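Local coordinates for centrosomal protein 120 (Oreochromis niloticus, PDB 6EWH) that probably takes part in centriole assembly and in ciliogenesis, the fragment here being its second C2 domain (C2B), at residues 10-13 against 18-21; 44-49 against 151-156; 62-65 against 70-73; 95-100 against 178-183. The protein carries 1 engineered substitution. All coordinates share one frame; numbering follows the deposited sequence. Where two conformers were deposited one is given.

Contact 1 of 4, residues 10-13 against 18-21; sequences AILI and YHQV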
loop_
_atom_site.group_PDB
_atom_site.type_symbol
_atom_site.label_atom_id
_atom_site.label_comp_id
_atom_site.label_asym_id
_atom_site.label_seq_id
_atom_site.Cartn_x
_atom_site.Cartn_y
_atom_site.Cartn_z
ATOM N N ALA A 10 15.392 -3.695 -7.295
ATOM C CA ALA A 10 14.444 -3.661 -8.406
ATOM C C ALA A 10 14.879 -2.566 -9.373
ATOM O O ALA A 10 14.775 -1.374 -9.062
ATOM C CB ALA A 10 13.028 -3.407 -7.894
ATOM N N ILE A 11 15.351 -2.967 -10.548
ATOM C CA ILE A 11 15.981 -2.060 -11.501
ATOM C C ILE A 11 14.982 -1.742 -12.604
ATOM O O ILE A 11 14.610 -2.618 -13.393
ATOM C CB ILE A 11 17.267 -2.668 -12.075
ATOM C CG1 ILE A 11 18.262 -2.953 -10.949
ATOM C CG2 ILE A 11 17.864 -1.745 -13.124
ATOM C CD1 ILE A 11 19.440 -3.801 -11.379
ATOM N N LEU A 12 14.560 -0.480 -12.673
ATOM C CA LEU A 12 13.639 -0.057 -13.718
ATOM C C LEU A 12 14.284 -0.205 -15.088
ATOM O O LEU A 12 15.395 0.277 -15.322
ATOM C CB LEU A 12 13.232 1.401 -13.500
ATOM C CG LEU A 12 12.444 2.035 -14.652
ATOM C CD1 LEU A 12 11.134 1.292 -14.910
ATOM C CD2 LEU A 12 12.188 3.512 -14.395
ATOM N N ILE A 13 13.580 -0.881 -15.991
ATOM C CA ILE A 13 13.951 -0.936 -17.402
ATOM C C ILE A 13 13.067 0.073 -18.125
ATOM O O ILE A 13 11.922 -0.248 -18.478
ATOM C CB ILE A 13 13.799 -2.358 -17.964
ATOM C CG1 ILE A 13 14.526 -3.364 -17.068
ATOM C CG2 ILE A 13 14.330 -2.434 -19.389
ATOM C CD1 ILE A 13 15.989 -3.043 -16.840
ATOM N N TYR A 18 8.909 -2.345 -17.074
ATOM C CA TYR A 18 8.934 -3.318 -15.990
ATOM C C TYR A 18 10.206 -3.123 -15.176
ATOM O O TYR A 18 11.131 -2.418 -15.585
ATOM C CB TYR A 18 8.777 -4.766 -16.485
ATOM C CG TYR A 18 9.870 -5.256 -17.420
ATOM C CD1 TYR A 18 11.151 -5.517 -16.950
ATOM C CD2 TYR A 18 9.599 -5.502 -18.754
ATOM C CE1 TYR A 18 12.143 -5.975 -17.796
ATOM C CE2 TYR A 18 10.585 -5.971 -19.605
ATOM C CZ TYR A 18 11.852 -6.200 -19.118
ATOM O OH TYR A 18 12.837 -6.660 -19.958
ATOM N N HIS A 19 10.252 -3.770 -14.015
ATOM C CA HIS A 19 11.409 -3.719 -13.129
ATOM C C HIS A 19 12.106 -5.073 -13.140
ATOM O O HIS A 19 11.466 -6.103 -12.916
ATOM C CB HIS A 19 10.954 -3.390 -11.704
ATOM C CG HIS A 19 10.211 -2.093 -11.593
ATOM N ND1 HIS A 19 8.914 -1.939 -12.033
ATOM C CD2 HIS A 19 10.591 -0.889 -11.105
ATOM C CE1 HIS A 19 8.524 -0.694 -11.817
ATOM N NE2 HIS A 19 9.522 -0.038 -11.254
ATOM N N GLN A 20 13.416 -5.077 -13.406
ATOM C CA GLN A 20 14.201 -6.306 -13.360
ATOM C C GLN A 20 14.729 -6.528 -11.948
ATOM O O GLN A 20 15.337 -5.629 -11.358
ATOM C CB GLN A 20 15.376 -6.230 -14.338
ATOM C CG GLN A 20 16.320 -7.443 -14.282
ATOM C CD GLN A 20 15.720 -8.694 -14.907
ATOM O OE1 GLN A 20 15.103 -8.643 -15.972
ATOM N NE2 GLN A 20 15.890 -9.830 -14.232
ATOM N N VAL A 21 14.492 -7.723 -11.407
ATOM C CA VAL A 21 15.006 -8.130 -10.102
ATOM C C VAL A 21 15.813 -9.407 -10.292
ATOM O O VAL A 21 15.266 -10.449 -10.675
ATOM C CB VAL A 21 13.884 -8.335 -9.070
ATOM C CG1 VAL A 21 14.482 -8.769 -7.726
ATOM C CG2 VAL A 21 13.070 -7.063 -8.911
#
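A beta hairpin on the rim of the larger sheet of this C2 domain pairs Ile11 with Gln20 and Leu12 with His19. The first is the hydrogen-bonded pair: Ile11 N donates to Gln20 O at 2.8 Å, nearly straight at 172°, and Gln20 N answers to Ile11 O at 2.7 Å. Ile11 O also takes a weaker CA-H...O contact from His19 CA at 3.4 Å. Toward the turn, Ile13 N reaches Tyr18 O at 2.9 Å. Ile13, Tyr18 and Gln20 share one side of the hairpin. There Ile13 CG1 slants against the Tyr18 ring, 3.6 Å from CE1; the ring is brought toward it because Tyr18 CG stands between the backbone N and the carbonyl carbon (chi1 62°). A branched aliphatic chain suits this spot, giving the ring an apolar flank. On the other side Leu12 CD1 lies above one face of the His19 imidazole, near its rim. The small Ala10 sits there too, its CB 3.8 Å from Val21 CG2. Strand 10-13 is outermost in its sheet, whereas strand 18-21 runs parallel to strand 87-95, where Arg92 O holds His19 ND1 and Arg94 binds Gln20 OE1. Val21 packs on Ile99 and Phe103 of helix 97-105.

Contact 2 of 4, residues 44-49 against 151-156; sequences EQLVPS and LQPPKR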
loop_
_atom_site.group_PDB
_atom_site.type_symbol
_atom_site.label_atom_id
_atom_site.label_comp_id
_atom_site.label_asym_id
_atom_site.label_seq_id
_atom_site.Cartn_x
_atom_site.Cartn_y
_atom_site.Cartn_z
ATOM N N GLU A 44 -11.764 10.602 10.577
ATOM C CA GLU A 44 -11.923 11.938 11.139
ATOM C C GLU A 44 -11.086 12.137 12.393
ATOM O O GLU A 44 -10.773 13.283 12.741
ATOM C CB GLU A 44 -13.399 12.237 11.421
ATOM C CG GLU A 44 -13.972 11.476 12.607
ATOM C CD GLU A 44 -14.461 10.081 12.251
ATOM O OE1 GLU A 44 -14.266 9.645 11.100
ATOM O OE2 GLU A 44 -15.058 9.419 13.128
ATOM N N GLN A 45 -10.684 11.053 13.059
ATOM C CA GLN A 45 -9.810 11.182 14.221
ATOM C C GLN A 45 -8.463 11.790 13.866
ATOM O O GLN A 45 -7.766 12.283 14.757
ATOM C CB GLN A 45 -9.547 9.821 14.855
ATOM C CG GLN A 45 -10.755 9.130 15.404
ATOM C CD GLN A 45 -10.389 7.820 16.048
ATOM O OE1 GLN A 45 -9.215 7.558 16.317
ATOM N NE2 GLN A 45 -11.387 6.981 16.297
ATOM N N LEU A 46 -8.068 11.738 12.595
ATOM C CA LEU A 46 -6.783 12.256 12.147
ATOM C C LEU A 46 -6.814 13.743 11.817
ATOM O O LEU A 46 -5.772 14.307 11.454
ATOM C CB LEU A 46 -6.316 11.469 10.921
ATOM C CG LEU A 46 -6.135 9.974 11.187
ATOM C CD1 LEU A 46 -5.815 9.245 9.882
ATOM C CD2 LEU A 46 -5.043 9.721 12.216
ATOM N N VAL A 47 -7.962 14.398 11.941
ATOM C CA VAL A 47 -8.084 15.824 11.680
ATOM C C VAL A 47 -8.487 16.501 12.989
ATOM O O VAL A 47 -9.528 16.166 13.559
ATOM C CB VAL A 47 -9.092 16.115 10.557
ATOM C CG1 VAL A 47 -9.330 17.601 10.410
ATOM C CG2 VAL A 47 -8.554 15.557 9.251
ATOM N N PRO A 48 -7.684 17.434 13.512
ATOM C CA PRO A 48 -7.965 17.966 14.856
ATOM C C PRO A 48 -9.212 18.821 14.922
ATOM O O PRO A 48 -9.839 18.907 15.984
ATOM C CB PRO A 48 -6.708 18.790 15.188
ATOM C CG PRO A 48 -5.672 18.366 14.185
ATOM C CD PRO A 48 -6.432 17.970 12.956
ATOM N N SER A 49 -9.591 19.458 13.822
ATOM C CA SER A 49 -10.675 20.427 13.811
ATOM C C SER A 49 -11.796 19.928 12.918
ATOM O O SER A 49 -11.558 19.561 11.763
ATOM C CB SER A 49 -10.175 21.769 13.281
ATOM O OG SER A 49 -11.252 22.571 12.833
ATOM N N LEU A 151 -4.131 3.464 10.849
ATOM C CA LEU A 151 -3.393 4.670 10.503
ATOM C C LEU A 151 -2.971 5.393 11.778
ATOM O O LEU A 151 -3.795 5.625 12.667
ATOM C CB LEU A 151 -4.243 5.591 9.629
ATOM C CG LEU A 151 -4.440 5.089 8.189
ATOM C CD1 LEU A 151 -5.675 5.766 7.561
ATOM C CD2 LEU A 151 -3.203 5.348 7.345
ATOM N N GLN A 152 -1.691 5.756 11.856
ATOM C CA GLN A 152 -1.132 6.442 13.015
ATOM C C GLN A 152 -0.799 7.875 12.648
ATOM O O GLN A 152 -0.093 8.103 11.656
ATOM C CB GLN A 152 0.155 5.732 13.485
ATOM C CG GLN A 152 -0.057 4.321 14.005
ATOM C CD GLN A 152 -0.824 4.294 15.310
ATOM O OE1 GLN A 152 -0.985 5.320 15.963
ATOM N NE2 GLN A 152 -1.304 3.119 15.695
ATOM N N PRO A 153 -1.231 8.854 13.441
ATOM C CA PRO A 153 -0.849 10.249 13.187
ATOM C C PRO A 153 0.614 10.470 13.527
ATOM O O PRO A 153 1.196 9.736 14.341
ATOM C CB PRO A 153 -1.750 11.029 14.152
ATOM C CG PRO A 153 -1.967 10.082 15.286
ATOM C CD PRO A 153 -2.065 8.717 14.648
ATOM N N PRO A 154 1.244 11.489 12.941
ATOM C CA PRO A 154 2.672 11.721 13.187
ATOM C C PRO A 154 2.980 12.375 14.530
ATOM O O PRO A 154 4.158 12.542 14.864
ATOM C CB PRO A 154 3.063 12.642 12.021
ATOM C CG PRO A 154 1.816 13.409 11.727
ATOM C CD PRO A 154 0.667 12.467 11.999
ATOM N N LYS A 155 1.962 12.719 15.312
ATOM C CA LYS A 155 2.141 13.427 16.573
ATOM C C LYS A 155 2.721 12.501 17.637
ATOM O O LYS A 155 2.592 11.275 17.577
ATOM C CB LYS A 155 0.792 13.941 17.075
ATOM C CG LYS A 155 -0.056 14.629 16.019
ATOM C CD LYS A 155 0.462 16.022 15.709
ATOM C CE LYS A 155 -0.391 16.697 14.645
ATOM N NZ LYS A 155 -1.833 16.743 15.027
ATOM N N ARG A 156 3.354 13.112 18.643
ATOM C CA ARG A 156 3.886 12.335 19.757
ATOM C C ARG A 156 2.764 11.842 20.664
ATOM O O ARG A 156 2.754 10.677 21.074
ATOM C CB ARG A 156 4.894 13.179 20.541
ATOM C CG ARG A 156 6.086 13.635 19.711
ATOM C CD ARG A 156 6.707 14.918 20.253
ATOM N NE ARG A 156 7.280 14.751 21.587
ATOM C CZ ARG A 156 7.956 15.697 22.233
ATOM N NH1 ARG A 156 8.151 16.881 21.667
ATOM N NH2 ARG A 156 8.443 15.459 23.444
#
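Leu46 and Pro153 mark the nearest approach of the two backbones, their CA atoms 6.3 Å apart, where a short 3-10 turn faces a segment with no regular secondary structure. Both belong to loops of the C2 beta sandwich: 44-49 leads from strand 29-41 to helix 50-54, whereas the loop of 151-156 follows strand 143-150. The meeting is almost wholly apolar and centres on Leu46, which is buried. Its forked end serves two partners at once. CD1 packs on Leu151 CB at 4.0 Å, and the two leucines cross at about a right angle. The second methyl, CD2, rests against the ring of Pro153, 4.0 Å from CD, with CB equally near. Leucine fits because its two methyls can touch different residues; with CG beside the backbone N (chi1 -60°), the fork swings from the 3-10 turn toward the opposite loop. Proline at 153 offers a rigid hydrocarbon surface while its ring restrains the backbone. Leu151 also packs on Leu43 and on Thr124 of strand 119-126, so this side of the contact continues into the sandwich. Within 44-49, Val47 N closes the 3-10 turn on Glu44 O at 3.1 Å. Farther out, exposed Lys155, its chain bent, brings NZ to 4.3 Å from Pro48 CG.

Contact 3 of 4, residues 62-65 against 70-73; sequences FYYS and DITS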
loop_
_atom_site.group_PDB
_atom_site.type_symbol
_atom_site.label_atom_id
_atom_site.label_comp_id
_atom_site.label_asym_id
_atom_site.label_seq_id
_atom_site.Cartn_x
_atom_site.Cartn_y
_atom_site.Cartn_z
ATOM N N PHE A 62 -4.605 8.951 -0.861
ATOM C CA PHE A 62 -3.549 8.105 -0.317
ATOM C C PHE A 62 -2.296 8.184 -1.172
ATOM O O PHE A 62 -2.363 8.286 -2.403
ATOM C CB PHE A 62 -4.018 6.653 -0.173
ATOM C CG PHE A 62 -5.212 6.522 0.724
ATOM C CD1 PHE A 62 -5.065 6.566 2.104
ATOM C CD2 PHE A 62 -6.484 6.414 0.184
ATOM C CE1 PHE A 62 -6.177 6.484 2.934
ATOM C CE2 PHE A 62 -7.596 6.329 1.004
ATOM C CZ PHE A 62 -7.444 6.362 2.381
ATOM N N TYR A 63 -1.144 8.139 -0.500
ATOM C CA TYR A 63 0.149 8.136 -1.163
ATOM C C TYR A 63 0.975 6.968 -0.656
ATOM O O TYR A 63 0.994 6.683 0.548
ATOM C CB TYR A 63 0.939 9.438 -0.894
ATOM C CG TYR A 63 2.406 9.255 -1.190
ATOM C CD1 TYR A 63 2.874 9.324 -2.498
ATOM C CD2 TYR A 63 3.317 8.953 -0.176
ATOM C CE1 TYR A 63 4.203 9.119 -2.798
ATOM C CE2 TYR A 63 4.659 8.737 -0.475
ATOM C CZ TYR A 63 5.090 8.828 -1.785
ATOM O OH TYR A 63 6.414 8.631 -2.099
ATOM N N TYR A 64 1.696 6.315 -1.564
ATOM C CA TYR A 64 2.737 5.388 -1.154
ATOM C C TYR A 64 3.756 5.247 -2.263
ATOM O O TYR A 64 3.486 5.555 -3.427
ATOM C CB TYR A 64 2.186 4.020 -0.751
ATOM C CG TYR A 64 1.287 3.370 -1.772
ATOM C CD1 TYR A 64 -0.075 3.622 -1.765
ATOM C CD2 TYR A 64 1.794 2.476 -2.712
ATOM C CE1 TYR A 64 -0.918 3.013 -2.699
ATOM C CE2 TYR A 64 0.971 1.862 -3.620
ATOM C CZ TYR A 64 -0.378 2.127 -3.618
ATOM O OH TYR A 64 -1.206 1.527 -4.537
ATOM N N SER A 65 4.941 4.782 -1.877
ATOM C CA SER A 65 6.013 4.476 -2.808
ATOM C C SER A 65 6.072 2.962 -2.978
ATOM O O SER A 65 6.277 2.237 -2.002
ATOM C CB SER A 65 7.333 4.997 -2.243
ATOM O OG SER A 65 8.391 4.735 -3.137
ATOM N N ASP A 70 6.200 6.655 -7.124
ATOM C CA ASP A 70 5.282 7.455 -6.318
ATOM C C ASP A 70 3.866 7.244 -6.832
ATOM O O ASP A 70 3.595 7.454 -8.019
ATOM C CB ASP A 70 5.642 8.939 -6.387
ATOM C CG ASP A 70 6.917 9.271 -5.625
ATOM O OD1 ASP A 70 7.212 8.604 -4.613
ATOM O OD2 ASP A 70 7.632 10.201 -6.050
ATOM N N ILE A 71 2.970 6.820 -5.946
ATOM C CA ILE A 71 1.597 6.502 -6.304
ATOM C C ILE A 71 0.658 7.341 -5.449
ATOM O O ILE A 71 0.804 7.402 -4.227
ATOM C CB ILE A 71 1.332 4.992 -6.161
ATOM C CG1 ILE A 71 2.180 4.238 -7.198
ATOM C CG2 ILE A 71 -0.163 4.685 -6.291
ATOM C CD1 ILE A 71 2.290 2.759 -6.972
ATOM N N THR A 72 -0.300 7.994 -6.099
ATOM C CA THR A 72 -1.360 8.707 -5.404
ATOM C C THR A 72 -2.702 8.166 -5.865
ATOM O O THR A 72 -2.884 7.837 -7.042
ATOM C CB THR A 72 -1.331 10.221 -5.644
ATOM O OG1 THR A 72 -1.525 10.497 -7.034
ATOM C CG2 THR A 72 -0.001 10.826 -5.181
ATOM N N SER A 73 -3.647 8.107 -4.939
ATOM C CA SER A 73 -4.979 7.621 -5.256
ATOM C C SER A 73 -5.921 8.769 -5.622
ATOM O O SER A 73 -5.588 9.953 -5.516
ATOM C CB SER A 73 -5.540 6.824 -4.082
ATOM O OG SER A 73 -5.940 7.691 -3.024
HETATM O O HOH W 1 9.200 6.823 -4.445
#
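In the conformer given, Ile71 lies over one face of the Tyr64 ring, while the Tyr63 ring meets Asp70 and Thr72 at its edge. Ile71 CG2 there makes a CH-pi contact, 4.1 Å from the Tyr64 ring centroid and 27° off its normal; the second conformer may differ. Tyr63 sends its phenol diagonally across to the partner strand, CG anti to the backbone N (chi1 162°), and its OH donates to Asp70 OD1 at 2.6 Å. The hydroxyl meets this oxygen from above the carboxylate plane, which lies 53° from the ring plane. A water joins the same OD1 to Ser65 OG; a carboxylate oxygen can accept from both donors at once. Near the edge of the Phe62 ring, Ser73 OG accepts from Phe62 N at 2.8 Å, a side chain standing in for a strand carbonyl just where regular pairing ends. Ser73 N in turn donates to Phe62 O, again at 2.8 Å. Between these ends Tyr64 and Ile71 form the antiparallel hydrogen-bonded pair, Tyr64 N to Ile71 O at 3.0 Å and Ile71 N to Tyr64 O at 2.9 Å. The hairpin forms one side of the smaller C2 sheet, strand 69-72 outermost; strand 60-66 pairs on its other side with strand 110-116, and Tyr64 touches Ala89 in strand 87-95 of the other sheet.

Contact 4 of 4, residues 95-100 against 178-183; sequences SSKQIL and LRREEV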
loop_
_atom_site.group_PDB
_atom_site.type_symbol
_atom_site.label_atom_id
_atom_site.label_comp_id
_atom_site.label_asym_id
_atom_site.label_seq_id
_atom_site.Cartn_x
_atom_site.Cartn_y
_atom_site.Cartn_z
ATOM N N SER A 95 11.718 -11.372 -13.136
ATOM C CA SER A 95 12.565 -11.962 -12.098
ATOM C C SER A 95 12.419 -13.477 -12.155
ATOM O O SER A 95 11.925 -14.035 -13.138
ATOM C CB SER A 95 12.177 -11.412 -10.716
ATOM O OG SER A 95 13.138 -11.745 -9.720
ATOM N N SER A 96 12.876 -14.155 -11.104
ATOM C CA SER A 96 12.514 -15.543 -10.881
ATOM C C SER A 96 11.773 -15.642 -9.559
ATOM O O SER A 96 11.897 -14.772 -8.690
ATOM C CB SER A 96 13.745 -16.462 -10.867
ATOM O OG SER A 96 14.439 -16.359 -9.633
ATOM N N LYS A 97 10.995 -16.718 -9.423
ATOM C CA LYS A 97 10.250 -16.969 -8.194
ATOM C C LYS A 97 11.132 -16.786 -6.968
ATOM O O LYS A 97 10.810 -16.011 -6.059
ATOM C CB LYS A 97 9.717 -18.400 -8.214
ATOM C CG LYS A 97 8.259 -18.550 -8.488
ATOM C CD LYS A 97 7.745 -19.859 -7.902
ATOM C CE LYS A 97 8.654 -21.019 -8.240
ATOM N NZ LYS A 97 7.905 -22.301 -8.248
ATOM N N GLN A 98 12.254 -17.504 -6.931
ATOM C CA GLN A 98 13.082 -17.498 -5.732
ATOM C C GLN A 98 13.686 -16.131 -5.477
ATOM O O GLN A 98 13.730 -15.674 -4.330
ATOM C CB GLN A 98 14.194 -18.532 -5.862
ATOM C CG GLN A 98 13.721 -19.946 -5.740
ATOM C CD GLN A 98 14.818 -20.941 -6.040
ATOM O OE1 GLN A 98 15.420 -20.911 -7.118
ATOM N NE2 GLN A 98 15.095 -21.828 -5.088
ATOM N N ILE A 99 14.196 -15.482 -6.522
ATOM C CA ILE A 99 14.879 -14.209 -6.332
ATOM C C ILE A 99 13.895 -13.124 -5.922
ATOM O O ILE A 99 14.176 -12.311 -5.030
ATOM C CB ILE A 99 15.697 -13.846 -7.584
ATOM C CG1 ILE A 99 16.905 -14.777 -7.697
ATOM C CG2 ILE A 99 16.191 -12.421 -7.506
ATOM C CD1 ILE A 99 17.844 -14.667 -6.523
ATOM N N LEU A 100 12.712 -13.107 -6.541
ATOM C CA LEU A 100 11.727 -12.093 -6.194
ATOM C C LEU A 100 11.191 -12.304 -4.785
ATOM O O LEU A 100 11.023 -11.341 -4.026
ATOM C CB LEU A 100 10.601 -12.107 -7.230
ATOM C CG LEU A 100 9.505 -11.056 -7.045
ATOM C CD1 LEU A 100 10.123 -9.675 -6.864
ATOM C CD2 LEU A 100 8.551 -11.067 -8.242
ATOM N N LEU A 178 0.942 -10.655 -4.932
ATOM C CA LEU A 178 1.996 -11.013 -5.872
ATOM C C LEU A 178 1.510 -12.190 -6.704
ATOM O O LEU A 178 0.959 -13.148 -6.160
ATOM C CB LEU A 178 3.266 -11.396 -5.114
ATOM C CG LEU A 178 4.445 -11.845 -5.979
ATOM C CD1 LEU A 178 4.982 -10.692 -6.830
ATOM C CD2 LEU A 178 5.548 -12.448 -5.139
ATOM N N ARG A 179 1.701 -12.118 -8.024
ATOM C CA ARG A 179 1.324 -13.245 -8.867
ATOM C C ARG A 179 2.223 -13.283 -10.091
ATOM O O ARG A 179 2.759 -12.257 -10.516
ATOM C CB ARG A 179 -0.145 -13.148 -9.302
ATOM C CG ARG A 179 -0.457 -11.919 -10.131
ATOM C CD ARG A 179 -1.945 -11.798 -10.402
ATOM N NE ARG A 179 -2.237 -10.606 -11.195
ATOM C CZ ARG A 179 -2.075 -10.521 -12.510
ATOM N NH1 ARG A 179 -1.623 -11.556 -13.203
ATOM N NH2 ARG A 179 -2.363 -9.386 -13.137
ATOM N N ARG A 180 2.368 -14.472 -10.663
ATOM C CA ARG A 180 2.905 -14.560 -12.011
ATOM C C ARG A 180 1.957 -13.841 -12.953
ATOM O O ARG A 180 0.737 -13.862 -12.770
ATOM C CB ARG A 180 3.039 -16.020 -12.443
ATOM C CG ARG A 180 4.211 -16.744 -11.813
ATOM C CD ARG A 180 4.373 -18.116 -12.465
ATOM N NE ARG A 180 5.485 -18.917 -11.954
ATOM C CZ ARG A 180 6.757 -18.759 -12.316
ATOM N NH1 ARG A 180 7.095 -17.816 -13.182
ATOM N NH2 ARG A 180 7.697 -19.554 -11.811
ATOM N N GLU A 181 2.526 -13.174 -13.950
ATOM C CA GLU A 181 1.703 -12.358 -14.826
ATOM C C GLU A 181 0.659 -13.195 -15.552
ATOM O O GLU A 181 -0.463 -12.721 -15.787
ATOM C CB GLU A 181 2.590 -11.615 -15.818
ATOM C CG GLU A 181 1.821 -10.642 -16.685
ATOM C CD GLU A 181 2.730 -9.615 -17.295
ATOM O OE1 GLU A 181 3.516 -9.983 -18.193
ATOM O OE2 GLU A 181 2.661 -8.447 -16.863
ATOM N N GLU A 182 0.994 -14.441 -15.882
ATOM C CA GLU A 182 0.069 -15.329 -16.572
ATOM C C GLU A 182 -0.915 -16.036 -15.640
ATOM O O GLU A 182 -1.778 -16.773 -16.128
ATOM C CB GLU A 182 0.843 -16.344 -17.419
ATOM C CG GLU A 182 1.544 -17.439 -16.627
ATOM C CD GLU A 182 2.933 -17.050 -16.155
ATOM O OE1 GLU A 182 3.254 -15.841 -16.141
ATOM O OE2 GLU A 182 3.713 -17.964 -15.805
ATOM N N VAL A 183 -0.820 -15.829 -14.329
ATOM C CA VAL A 183 -1.740 -16.423 -13.366
ATOM C C VAL A 183 -2.756 -15.357 -12.991
ATOM O O VAL A 183 -2.410 -14.350 -12.366
ATOM C CB VAL A 183 -1.002 -16.965 -12.134
ATOM C CG1 VAL A 183 -1.994 -17.408 -11.067
ATOM C CG2 VAL A 183 -0.108 -18.120 -12.537
HETATM O O HOH W 2 10.497 -18.289 -11.943
#
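Arg180 and Lys97 cross at about a right angle, with Lys97 CG 3.5 Å from Arg180 NH2. The lysine thus offers its methylene chain to the guanidinium, while both charged ends gather on Asp139, a salt bridge from each; Lys97 NZ and Arg180 NH2 end 4.5 Å apart around that shared carboxylate, which probably eases the nearness of two positive charges. Arg180 can reach so far because its chain is extended from CG to NE, and NH1 has a further salt bridge with Asp29. A water adds a link between backbone and side chain, accepting from Lys97 N at 3.0 Å and from Arg180 NH2 at 3.1 Å. It thereby satisfies an amide of the first helical turn, where no preceding carbonyl of the helix is available. Leu178, deeper in the domain, slides past Leu100 in the opposite direction; its CD1 lies 3.9 Å from Leu100 CD2, and both leucines are buried. Such chains suit the inner side of a helix resting by a sheet, and Leu100 also touches Phe31. Ser96 OG accepts from Ile99 N at 3.2 Å. The arrangement is that of an N-capped helix whose first turn packs beside the end of strand 171-180, the last strand of this C2 sandwich.

From the N terminus, contact 1 closes first, a short hairpin on the edge of the larger sheet. Contact 2 opens after strand 29-41 and closes only after strand 143-150, about a hundred residues on; the short hairpin of contact 3 forms wholly within that span, in the smaller sheet. Contact 4 also opens inside it but closes beyond it, on the last strand, so contacts 2 and 4 cross. They lie on opposite sides of the chain's centre, their own centres about 37 Å apart, tying loops at one end and a helix to a strand at the other. Contacts 1 and 4 touch directly, Ser95 OG lying 2.7 Å from Val21 O in a probable hydrogen bond.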